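EEF1A lysine and N-terminal methyltransferase (Homo sapiens, PDB 5WCJ) methylates elongation factor 1-alpha at its N-terminal glycine and at a lysine, the C-terminal methyltransferase domain described here serving the N-terminal site. Local coordinates at residues L44-V49 with S67-V72. Sequence-based numbering, arbitrary orientation. Where two conformers were deposited one is given.
Sequences LALLVV and SCIDAV
With CG anti to the backbone N (chi1 173°), Leu47 lays its CD1 methyl over the neighbouring strand, 3.8 Å from CG2 of Val72, a methyl set beside its own residue's N and anti to the carbonyl carbon. The two branches meet aslant, and the same CD1 also reaches CB of Asp70 at 4.0 Å. On the face shared by Leu46, Val48, Ile69 and Ala71, CD2 of Leu46 lies 3.7 Å from CG1 of Ile69 in the conformer given, the two side chains pointing the same way; a second conformer of Leu46 makes this contact less certain. These contacts ride on a parallel ladder that pairs Leu44 with Ser67 and proceeds one for one to Val49 with Val72. Five backbone hydrogen bonds alternate in direction: Leu44, Leu46 and Val48 offer their O atoms to the N atoms of Cys68, Asp70 and Val72, whereas Leu46 and Val48 also donate N-H to the O atoms of Cys68 and Asp70. The bond from Val48 N to Asp70 O measures 2.8 Å and its N-H...O angle is 165°. A weaker CA-H...O contact reinforces the ladder, Ile69 CA lying 3.2 Å from Leu46 O. Strand 118-123 flanks 44-49 on its other edge, and 94-98 does so for 67-73, consistent with the Rossmann-like methyltransferase core; helix 55-63 supplies the beta-alpha-beta crossover. The carboxylate of Asp70 finds a hydrogen-bond partner for OD2 in the hydroxyl of Tyr118. The chemistry thus divides along the pair: five interstrand N-H...O bonds, made from every second residue of 44-49, hold the register, while apolar branches add packing beside them; that register sets Val49 beside Val72, where both touch bound S-adenosyl-L-homocysteine.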
# COMPACT_ATOMS: atom_id res chain seq x y z
N LEU A 44 -9.78 7.71 -3.51
CA LEU A 44 -9.05 6.82 -2.62
C LEU A 44 -7.67 7.43 -2.50
O LEU A 44 -7.05 7.66 -3.52
CB LEU A 44 -8.99 5.45 -3.28
CG LEU A 44 -8.34 4.27 -2.58
CD1 LEU A 44 -9.15 3.92 -1.35
CD2 LEU A 44 -8.28 3.09 -3.55
N ALA A 45 -7.23 7.73 -1.28
CA ALA A 45 -5.89 8.24 -1.03
C ALA A 45 -4.98 7.09 -0.57
O ALA A 45 -5.27 6.43 0.44
CB ALA A 45 -5.96 9.33 0.02
N LEU A 46 -3.88 6.87 -1.29
CA LEU A 46 -2.98 5.76 -1.02
C LEU A 46 -1.53 6.21 -0.94
O LEU A 46 -1.03 6.91 -1.83
CB LEU A 46 -3.13 4.68 -2.11
CG LEU A 46 -1.94 3.73 -2.30
CD1 LEU A 46 -1.99 2.63 -1.26
CD2 LEU A 46 -1.93 3.10 -3.68
N LEU A 47 -0.85 5.78 0.13
CA LEU A 47 0.57 6.02 0.31
C LEU A 47 1.25 4.67 0.06
O LEU A 47 0.86 3.66 0.66
CB LEU A 47 0.85 6.47 1.75
CG LEU A 47 2.33 6.61 2.15
CD1 LEU A 47 3.02 7.69 1.34
CD2 LEU A 47 2.39 6.94 3.62
N VAL A 48 2.25 4.66 -0.80
CA VAL A 48 3.00 3.44 -1.08
C VAL A 48 4.47 3.69 -0.81
O VAL A 48 5.04 4.62 -1.38
CB VAL A 48 2.82 2.94 -2.54
CG1 VAL A 48 3.57 1.62 -2.73
CG2 VAL A 48 1.36 2.82 -2.89
N VAL A 49 5.08 2.88 0.05
CA VAL A 49 6.51 3.00 0.33
C VAL A 49 7.20 1.85 -0.35
O VAL A 49 6.88 0.68 -0.06
CB VAL A 49 6.81 2.95 1.83
CG1 VAL A 49 8.28 3.19 2.06
CG2 VAL A 49 5.93 3.97 2.55
N SER A 67 -8.06 7.25 -7.84
CA SER A 67 -7.01 7.09 -6.82
C SER A 67 -6.03 8.26 -6.90
O SER A 67 -5.76 8.80 -7.98
CB SER A 67 -6.27 5.75 -6.97
OG SER A 67 -5.60 5.66 -8.21
N CYS A 68 -5.51 8.63 -5.74
CA CYS A 68 -4.48 9.65 -5.60
C CYS A 68 -3.37 9.00 -4.80
O CYS A 68 -3.58 8.64 -3.67
CB CYS A 68 -5.00 10.86 -4.83
SG CYS A 68 -3.80 12.20 -4.82
N ILE A 69 -2.22 8.82 -5.43
CA ILE A 69 -1.12 8.04 -4.85
C ILE A 69 0.06 8.94 -4.55
O ILE A 69 0.52 9.68 -5.41
CB ILE A 69 -0.70 6.95 -5.82
CG1 ILE A 69 -1.87 5.98 -6.08
CG2 ILE A 69 0.56 6.23 -5.32
CD1 ILE A 69 -1.64 5.00 -7.21
N ASP A 70 0.59 8.81 -3.33
CA ASP A 70 1.91 9.31 -2.96
C ASP A 70 2.82 8.09 -2.81
O ASP A 70 2.51 7.19 -2.04
CB ASP A 70 1.83 10.06 -1.65
CG ASP A 70 1.19 11.44 -1.80
OD1 ASP A 70 1.71 12.24 -2.60
OD2 ASP A 70 0.22 11.75 -1.07
N ALA A 71 3.88 8.03 -3.60
CA ALA A 71 4.84 6.94 -3.57
C ALA A 71 6.15 7.48 -3.00
O ALA A 71 6.60 8.55 -3.41
CB ALA A 71 5.05 6.37 -4.95
N VAL A 72 6.72 6.77 -2.04
CA VAL A 72 7.98 7.18 -1.44
C VAL A 72 9.05 6.14 -1.77
O VAL A 72 8.84 4.96 -1.58
CB VAL A 72 7.82 7.35 0.08
CG1 VAL A 72 9.12 7.84 0.70
CG2 VAL A 72 6.67 8.30 0.36